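Local coordinates for Rpb7-binding protein seb1 (Schizosaccharomyces pombe 972h-, PDB 5MDT) that drives transcription termination by binding RNA polymerase II and nascent RNA, its CTD-interacting domain probably recognising the polymerase C-terminal repeats, at residues Gly61-Tyr64 against Ile65-Ser68; Ala108-Ile111 against Gln112-Ser116; Leu123-Cys126 against Asp127-Glu130. One frame throughout, in Å; residues are numbered along the deposited sequence.

Contact 1: residues Gly61-Tyr64 against Ile65-Ser68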
ATOM      1  N   GLY A  61       3.618   8.186   3.645  1.00 32.61           N
ATOM      2  CA  GLY A  61       2.891   7.481   4.716  1.00 32.54           C
ATOM      3  C   GLY A  61       1.792   6.598   4.133  1.00 32.53           C
ATOM      4  O   GLY A  61       1.513   5.512   4.663  1.00 31.65           O
ATOM      5  N   ALA A  62       1.123   7.050   3.051  1.00 28.85           N
ATOM      6  CA  ALA A  62       0.069   6.245   2.418  1.00 28.42           C
ATOM      7  C   ALA A  62       0.684   4.976   1.776  1.00 31.37           C
ATOM      8  O   ALA A  62       0.076   3.905   1.821  1.00 29.74           O
ATOM      9  CB  ALA A  62      -0.661   7.070   1.360  1.00 28.46           C
ATOM     10  N   LEU A  63       1.892   5.106   1.212  1.00 29.58           N
ATOM     11  CA  LEU A  63       2.615   3.956   0.652  1.00 29.95           C
ATOM     12  C   LEU A  63       3.055   3.000   1.760  1.00 33.21           C
ATOM     13  O   LEU A  63       3.039   1.785   1.538  1.00 32.97           O
ATOM     14  CB  LEU A  63       3.809   4.388  -0.190  1.00 31.03           C
ATOM     15  CG  LEU A  63       3.413   5.002  -1.554  1.00 33.94           C
ATOM     16  CD1 LEU A  63       4.636   5.532  -2.270  1.00 36.82           C
ATOM     17  CD2 LEU A  63       2.716   3.977  -2.431  1.00 37.08           C
ATOM     18  N   TYR A  64       3.407   3.513   2.974  1.00 31.03           N
ATOM     19  CA  TYR A  64       3.728   2.610   4.089  1.00 30.78           C
ATOM     20  C   TYR A  64       2.464   1.827   4.516  1.00 30.71           C
ATOM     21  O   TYR A  64       2.557   0.661   4.917  1.00 33.46           O
ATOM     22  CB  TYR A  64       4.271   3.384   5.290  1.00 32.54           C
ATOM     23  CG  TYR A  64       5.674   3.927   5.092  1.00 37.20           C
ATOM     24  CD1 TYR A  64       6.567   3.313   4.215  1.00 41.40           C
ATOM     25  CD2 TYR A  64       6.134   5.002   5.843  1.00 38.77           C
ATOM     26  CE1 TYR A  64       7.889   3.765   4.085  1.00 44.82           C
ATOM     27  CE2 TYR A  64       7.449   5.469   5.713  1.00 40.45           C
ATOM     28  CZ  TYR A  64       8.317   4.848   4.831  1.00 44.75           C
ATOM     29  OH  TYR A  64       9.616   5.284   4.727  1.00 43.95           O
ATOM     30  N   ILE A  65       1.284   2.481   4.435  1.00 28.34           N
ATOM     31  CA  ILE A  65       0.026   1.763   4.771  1.00 28.62           C
ATOM     32  C   ILE A  65      -0.192   0.648   3.726  1.00 32.35           C
ATOM     33  O   ILE A  65      -0.463  -0.490   4.104  1.00 32.19           O
ATOM     34  CB  ILE A  65      -1.175   2.748   4.835  1.00 30.56           C
ATOM     35  CG1 ILE A  65      -1.034   3.669   6.056  1.00 31.89           C
ATOM     36  CG2 ILE A  65      -2.558   1.985   4.860  1.00 29.18           C
ATOM     37  CD1 ILE A  65      -1.909   4.918   5.920  1.00 35.61           C
ATOM     38  N   LEU A  66      -0.104   0.987   2.437  1.00 31.24           N
ATOM     39  CA  LEU A  66      -0.244   0.041   1.335  1.00 30.83           C
ATOM     40  C   LEU A  66       0.731  -1.120   1.514  1.00 33.80           C
ATOM     41  O   LEU A  66       0.329  -2.265   1.374  1.00 33.01           O
ATOM     42  CB  LEU A  66       0.025   0.733  -0.023  1.00 30.40           C
ATOM     43  CG  LEU A  66       0.057  -0.187  -1.259  1.00 36.36           C
ATOM     44  CD1 LEU A  66      -1.326  -0.823  -1.523  1.00 37.51           C
ATOM     45  CD2 LEU A  66       0.477   0.607  -2.527  1.00 39.15           C
ATOM     46  N   ASP A  67       2.001  -0.816   1.858  1.00 30.15           N
ATOM     47  CA  ASP A  67       3.022  -1.828   2.053  1.00 31.75           C
ATOM     48  C   ASP A  67       2.611  -2.827   3.125  1.00 37.18           C
ATOM     49  O   ASP A  67       2.695  -4.039   2.911  1.00 36.65           O
ATOM     50  CB  ASP A  67       4.350  -1.155   2.445  1.00 33.55           C
ATOM     51  CG  ASP A  67       5.382  -2.166   2.916  1.00 43.01           C
ATOM     52  OD1 ASP A  67       5.638  -3.147   2.173  1.00 43.20           O
ATOM     53  OD2 ASP A  67       5.851  -2.043   4.080  1.00 45.49           O
ATOM     54  N   SER A  68       2.194  -2.316   4.284  1.00 34.43           N
ATOM     55  CA  SER A  68       1.841  -3.188   5.413  1.00 34.66           C
ATOM     56  C   SER A  68       0.620  -4.047   5.078  1.00 36.85           C
ATOM     57  O   SER A  68       0.626  -5.255   5.320  1.00 38.01           O
ATOM     58  CB  SER A  68       1.572  -2.355   6.656  1.00 36.57           C
ATOM     59  OG  SER A  68       1.302  -3.194   7.766  1.00 40.87           O
TER
HETATM   60  O   HOH W   1       4.885  -0.409   6.053  1.00 37.27           O
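L63 and L66 pack beside each other on the central helix 59-79 of the all-helical CTD-interacting domain, within one continuous run of alpha-helix. Their side chains lie alongside and point the same way, with L63 CD2 4.0 Å from L66 CD2. The two chains leave the backbone differently: L63 has CG anti to its carbonyl carbon (chi1 -73°), whereas L66 has CG anti to the backbone N (chi1 174°). On another side, I65 CG1 lies 3.4 Å from G61 O. The two leucines form an apolar surface toward helix 92-113, L63 also reaches I122 and L125 of helix 119-131, and I65 extends to I26 and L29 of helix 23-35.

The backbone carries four i to i+4 bonds, I65 to G61, L66 to A62, D67 to L63 and S68 to Y64. The one from D67 N to L63 O is 2.8 Å long. Y64 O has a second donor. A water gives one proton to Y64 O at 2.8 Å and the other to D67 OD2 at 2.7 Å. The water thus ties the D67 carboxylate back to the preceding turn. Beyond this run, D67 OD1 has a salt bridge to R71 and a hydrogen bond from the W129 indole, and S68 OG hydrogen-bonds T30 OG1.

The D67 carboxylate is buried. With partners on both oxygens, its rotation is probably restricted, and R71 would be expected to favour its charged form.

Contact 2: residues Ala108-Ile111 against Gln112-Ser116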
ATOM      1  N   ALA A 108       3.160   6.354  -8.832  1.00 38.78           N
ATOM      2  CA  ALA A 108       3.198   7.435  -9.829  1.00 39.89           C
ATOM      3  C   ALA A 108       2.768   8.766  -9.216  1.00 42.50           C
ATOM      4  O   ALA A 108       3.406   9.778  -9.453  1.00 43.12           O
ATOM      5  CB  ALA A 108       2.305   7.087 -11.009  1.00 41.50           C
ATOM      6  N   ASP A 109       1.721   8.752  -8.391  1.00 40.26           N
ATOM      7  CA  ASP A 109       1.191   9.930  -7.706  1.00 39.74           C
ATOM      8  C   ASP A 109       2.235  10.470  -6.718  1.00 41.50           C
ATOM      9  O   ASP A 109       2.424  11.686  -6.624  1.00 41.42           O
ATOM     10  CB  ASP A 109      -0.098   9.544  -6.967  1.00 40.44           C
ATOM     11  CG  ASP A 109      -0.815  10.684  -6.290  1.00 52.29           C
ATOM     12  OD1 ASP A 109      -1.398  11.527  -7.008  1.00 52.41           O
ATOM     13  OD2 ASP A 109      -0.870  10.688  -5.040  1.00 49.77           O
ATOM     14  N   ALA A 110       2.938   9.574  -6.004  1.00 37.40           N
ATOM     15  CA  ALA A 110       3.959  10.015  -5.064  1.00 38.28           C
ATOM     16  C   ALA A 110       5.129  10.608  -5.817  1.00 43.21           C
ATOM     17  O   ALA A 110       5.647  11.652  -5.411  1.00 44.69           O
ATOM     18  CB  ALA A 110       4.422   8.850  -4.183  1.00 38.10           C
ATOM     19  N   ILE A 111       5.498  10.018  -6.973  1.00 42.08           N
ATOM     20  CA  ILE A 111       6.579  10.575  -7.822  1.00 45.37           C
ATOM     21  C   ILE A 111       6.228  12.009  -8.272  1.00 48.61           C
ATOM     22  O   ILE A 111       7.077  12.909  -8.253  1.00 50.33           O
ATOM     23  CB  ILE A 111       6.879   9.628  -9.027  1.00 50.05           C
ATOM     24  CG1 ILE A 111       7.566   8.327  -8.560  1.00 49.98           C
ATOM     25  CG2 ILE A 111       7.667  10.322 -10.147  1.00 54.88           C
ATOM     26  CD1 ILE A 111       7.765   7.247  -9.645  1.00 55.51           C
ATOM     27  N   GLN A 112       4.972  12.223  -8.650  1.00 45.27           N
ATOM     28  CA  GLN A 112       4.530  13.536  -9.125  1.00 46.81           C
ATOM     29  C   GLN A 112       4.503  14.603  -8.007  1.00 50.93           C
ATOM     30  O   GLN A 112       4.876  15.739  -8.248  1.00 51.44           O
ATOM     31  CB  GLN A 112       3.148  13.404  -9.787  1.00 47.13           C
ATOM     32  CG  GLN A 112       2.700  14.619 -10.593  1.00 65.34           C
ATOM     33  CD  GLN A 112       1.272  14.488 -11.071  1.00 82.75           C
ATOM     34  OE1 GLN A 112       0.728  13.387 -11.213  1.00 79.12           O
ATOM     35  NE2 GLN A 112       0.637  15.615 -11.347  1.00 78.26           N
ATOM     36  N   HIS A 113       4.113  14.226  -6.779  1.00 43.80           N
ATOM     37  CA  HIS A 113       3.855  15.191  -5.713  1.00 43.91           C
ATOM     38  C   HIS A 113       4.768  15.219  -4.506  1.00 47.08           C
ATOM     39  O   HIS A 113       4.871  16.267  -3.869  1.00 47.79           O
ATOM     40  CB  HIS A 113       2.420  14.939  -5.197  1.00 43.27           C
ATOM     41  CG  HIS A 113       1.387  15.211  -6.234  1.00 47.06           C
ATOM     42  ND1 HIS A 113       1.208  16.484  -6.755  1.00 51.03           N
ATOM     43  CD2 HIS A 113       0.547  14.358  -6.856  1.00 47.20           C
ATOM     44  CE1 HIS A 113       0.261  16.365  -7.676  1.00 50.58           C
ATOM     45  NE2 HIS A 113      -0.180  15.109  -7.761  1.00 48.62           N
ATOM     46  N   ALA A 114       5.333  14.077  -4.120  1.00 42.09           N
ATOM     47  CA  ALA A 114       6.087  13.988  -2.884  1.00 43.33           C
ATOM     48  C   ALA A 114       7.393  14.761  -2.896  1.00 48.62           C
ATOM     49  O   ALA A 114       7.992  14.946  -3.972  1.00 48.32           O
ATOM     50  CB  ALA A 114       6.338  12.530  -2.516  1.00 43.34           C
ATOM     51  N   PRO A 115       7.817  15.268  -1.716  1.00 46.55           N
ATOM     52  CA  PRO A 115       9.137  15.937  -1.644  1.00 49.60           C
ATOM     53  C   PRO A 115      10.202  14.948  -2.132  1.00 53.09           C
ATOM     54  O   PRO A 115      10.093  13.757  -1.850  1.00 49.80           O
ATOM     55  CB  PRO A 115       9.321  16.232  -0.150  1.00 52.73           C
ATOM     56  CG  PRO A 115       7.986  16.112   0.463  1.00 54.42           C
ATOM     57  CD  PRO A 115       7.186  15.155  -0.380  1.00 47.01           C
ATOM     58  N   SER A 116      11.200  15.420  -2.895  1.00 52.61           N
ATOM     59  CA  SER A 116      12.255  14.572  -3.462  1.00 53.39           C
ATOM     60  C   SER A 116      12.919  13.618  -2.451  1.00 54.76           C
ATOM     61  O   SER A 116      13.246  12.495  -2.829  1.00 54.04           O
ATOM     62  CB  SER A 116      13.302  15.416  -4.180  1.00 59.89           C
ATOM     63  OG  SER A 116      12.741  15.960  -5.368  1.00 67.96           O
TER
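D109 and H113 meet one turn apart at the C-terminal end of helix 92-113. The N-H groups of Q112, H113 and A114 each find a carbonyl in the preceding turn. Q112 N gives to A108 O at 3.0 Å. H113 N is shared: it bonds D109 O at 3.1 Å and, weakly, A110 O. The N-H...O angle of 128° to A110 O shows how bent that second branch is. A110 O therefore takes two donors, and the shorter bond comes from A114 N at 2.8 Å. A114 is the first residue to leave helical backbone angles, and here the chain turns off toward P115. A114 CB still lies 3.1 Å from A110 O, so the turn stays closely packed as it ends.

The D109 carboxylate swings toward H113 because its CG stands opposite the backbone N (chi1 -176°). D109 OD1 comes 3.4 Å from H113 CD2, a carbon, and this is a plain contact between polar and ring atoms. D109 CG lies in the ring plane at the imidazole edge, with the carboxylate and ring planes 62° apart. Q112 CG lies over one ring face, offset toward the rim. The charge of D109 is met elsewhere: OD2 makes a salt bridge to K59 NZ, and a long, weak ion pair runs from OD1 to K52 NZ. These lysines probably keep the buried carboxylate ionised.

The helix end is held between two neighbours. A110 and H113 touch K59 at the start of helix 59-79, and A110 also packs on L63 farther along it. I111 points elsewhere, onto K146, L147 and A150 of the C-terminal helix 137-150.

Contact 3: residues Leu123-Cys126 against Asp127-Glu130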
ATOM      1  N   LEU A 123      12.049   3.501  -3.106  1.00 48.19           N
ATOM      2  CA  LEU A 123      13.004   2.514  -3.622  1.00 51.53           C
ATOM      3  C   LEU A 123      13.204   1.428  -2.571  1.00 55.48           C
ATOM      4  O   LEU A 123      13.207   0.249  -2.922  1.00 58.09           O
ATOM      5  CB  LEU A 123      14.366   3.137  -3.983  1.00 55.22           C
ATOM      6  CG  LEU A 123      14.525   3.712  -5.363  1.00 62.05           C
ATOM      7  CD1 LEU A 123      15.989   4.066  -5.596  1.00 65.91           C
ATOM      8  CD2 LEU A 123      14.096   2.719  -6.447  1.00 65.56           C
ATOM      9  N   LYS A 124      13.312   1.817  -1.279  1.00 50.02           N
ATOM     10  CA  LYS A 124      13.441   0.872  -0.161  1.00 50.63           C
ATOM     11  C   LYS A 124      12.237  -0.083  -0.074  1.00 50.10           C
ATOM     12  O   LYS A 124      12.426  -1.250   0.262  1.00 50.91           O
ATOM     13  CB  LYS A 124      13.685   1.590   1.172  1.00 52.90           C
ATOM     14  CG  LYS A 124      15.122   2.065   1.321  1.00 68.11           C
ATOM     15  CD  LYS A 124      15.315   3.024   2.488  1.00 80.04           C
ATOM     16  CE  LYS A 124      16.767   3.093   2.922  1.00 94.84           C
ATOM     17  NZ  LYS A 124      17.667   3.629   1.855  1.00105.02           N
ATOM     18  N   LEU A 125      11.017   0.390  -0.411  1.00 45.31           N
ATOM     19  CA  LEU A 125       9.847  -0.475  -0.436  1.00 43.05           C
ATOM     20  C   LEU A 125       9.970  -1.525  -1.545  1.00 48.28           C
ATOM     21  O   LEU A 125       9.644  -2.685  -1.311  1.00 48.58           O
ATOM     22  CB  LEU A 125       8.550   0.332  -0.569  1.00 39.78           C
ATOM     23  CG  LEU A 125       8.147   1.217   0.621  1.00 41.57           C
ATOM     24  CD1 LEU A 125       6.894   2.031   0.281  1.00 39.47           C
ATOM     25  CD2 LEU A 125       7.932   0.404   1.886  1.00 43.11           C
ATOM     26  N   CYS A 126      10.505  -1.142  -2.714  1.00 47.85           N
ATOM     27  CA  CYS A 126      10.732  -2.069  -3.829  1.00 51.38           C
ATOM     28  C   CYS A 126      11.637  -3.226  -3.404  1.00 57.69           C
ATOM     29  O   CYS A 126      11.365  -4.367  -3.774  1.00 59.07           O
ATOM     30  CB  CYS A 126      11.298  -1.339  -5.041  1.00 54.23           C
ATOM     31  SG  CYS A 126      10.187  -0.081  -5.708  1.00 56.11           S
ATOM     32  N   ASP A 127      12.683  -2.927  -2.604  1.00 55.10           N
ATOM     33  CA  ASP A 127      13.622  -3.917  -2.069  1.00 57.74           C
ATOM     34  C   ASP A 127      12.889  -4.893  -1.143  1.00 60.65           C
ATOM     35  O   ASP A 127      13.095  -6.103  -1.254  1.00 62.82           O
ATOM     36  CB  ASP A 127      14.753  -3.227  -1.286  1.00 60.82           C
ATOM     37  CG  ASP A 127      15.800  -2.503  -2.116  1.00 71.94           C
ATOM     38  OD1 ASP A 127      15.899  -2.786  -3.332  1.00 75.03           O
ATOM     39  OD2 ASP A 127      16.537  -1.674  -1.545  1.00 77.57           O
ATOM     40  N   ILE A 128      12.027  -4.359  -0.243  1.00 54.76           N
ATOM     41  CA  ILE A 128      11.220  -5.139   0.701  1.00 53.19           C
ATOM     42  C   ILE A 128      10.302  -6.097  -0.074  1.00 55.54           C
ATOM     43  O   ILE A 128      10.244  -7.287   0.248  1.00 57.14           O
ATOM     44  CB  ILE A 128      10.467  -4.203   1.701  1.00 54.27           C
ATOM     45  CG1 ILE A 128      11.472  -3.589   2.717  1.00 56.63           C
ATOM     46  CG2 ILE A 128       9.313  -4.940   2.434  1.00 54.02           C
ATOM     47  CD1 ILE A 128      10.962  -2.373   3.502  1.00 61.37           C
ATOM     48  N   TRP A 129       9.638  -5.577  -1.120  1.00 50.49           N
ATOM     49  CA  TRP A 129       8.734  -6.326  -1.992  1.00 50.63           C
ATOM     50  C   TRP A 129       9.464  -7.395  -2.805  1.00 56.92           C
ATOM     51  O   TRP A 129       8.920  -8.474  -3.021  1.00 57.99           O
ATOM     52  CB  TRP A 129       7.968  -5.362  -2.902  1.00 47.62           C
ATOM     53  CG  TRP A 129       7.059  -4.441  -2.147  1.00 44.66           C
ATOM     54  CD1 TRP A 129       6.449  -4.689  -0.950  1.00 45.97           C
ATOM     55  CD2 TRP A 129       6.577  -3.166  -2.586  1.00 42.81           C
ATOM     56  NE1 TRP A 129       5.642  -3.635  -0.601  1.00 42.23           N
ATOM     57  CE2 TRP A 129       5.689  -2.689  -1.593  1.00 43.39           C
ATOM     58  CE3 TRP A 129       6.847  -2.352  -3.705  1.00 44.97           C
ATOM     59  CZ2 TRP A 129       5.052  -1.448  -1.690  1.00 40.29           C
ATOM     60  CZ3 TRP A 129       6.188  -1.130  -3.816  1.00 44.05           C
ATOM     61  CH2 TRP A 129       5.316  -0.684  -2.809  1.00 42.22           C
ATOM     62  N   GLU A 130      10.685  -7.095  -3.246  1.00 55.17           N
ATOM     63  CA  GLU A 130      11.511  -8.036  -4.000  1.00 59.43           C
ATOM     64  C   GLU A 130      11.893  -9.233  -3.119  1.00 67.16           C
ATOM     65  O   GLU A 130      11.775 -10.380  -3.558  1.00 70.30           O
ATOM     66  CB  GLU A 130      12.755  -7.322  -4.553  1.00 62.67           C
ATOM     67  CG  GLU A 130      13.631  -8.182  -5.448  1.00 76.94           C
ATOM     68  CD  GLU A 130      14.664  -7.371  -6.200  1.00100.02           C
ATOM     69  OE1 GLU A 130      15.464  -6.666  -5.542  1.00 88.18           O
ATOM     70  OE2 GLU A 130      14.649  -7.410  -7.452  1.00100.47           O
TER
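W129 N donates to L125 O at 2.9 Å, with a nearly straight N-H...O angle of 164°. The donor lies close to the extension of the C=O bond. The indole is folded back along the preceding turn because W129 CG is anti to its own carbonyl carbon (chi1 -64°). As a result the bonded oxygen also packs over one face of the ring system, offset toward the rim, with L125 O 3.2 Å from W129 CG. The same placement brings the six-membered ring of W129 onto L125 CB, which lies 4.0 Å from its centroid and almost on the ring normal, a CH-pi contact.

Both residues belong to helix 119-131 of this helical CTD-interacting domain. The helix packs between helix 59-79, which L125 faces, and the C-terminal helix 137-150, while F135 meets the W129 ring edge-to-face. An alanine in place of W129 is likely to leave D67 without its indole donor and L125 CB without its ring cover, opening a gap beside F135.

I128 CG1 rests 3.5 Å from K124 O. The end of the same side chain reaches back to the leucine, with I128 CD1 4.4 Å from L125 CD2. E130 N bonds C126 O at 2.9 Å, continuing the helical pattern. Nearly one turn apart, D127 OD1 and E130 OE1 both form salt bridges with R144 NH2 of helix 137-150.

How the contacts relate
Contact 1 is the buried one, with its centre about 4 Å from the chain centre. Contacts 2 and 3 lie farther out, at about 15 and 12 Å, and are partly exposed. Each is a turn of a different helix, and helix 59-79 touches both others. L63 CD1 packs on A110 CB at 3.8 Å, linking contacts 1 and 2. L63, Y64 and D67 all reach L125 of contact 3. Contacts 2 and 3 do not touch, their nearest atoms being about 8 Å apart. An acidic group in contact 1 is held by water, arginine and indole; contact 2 relies on lysines of other helices, and contact 3 pairs aromatic packing within its helix with salt bridges to helix 137-150.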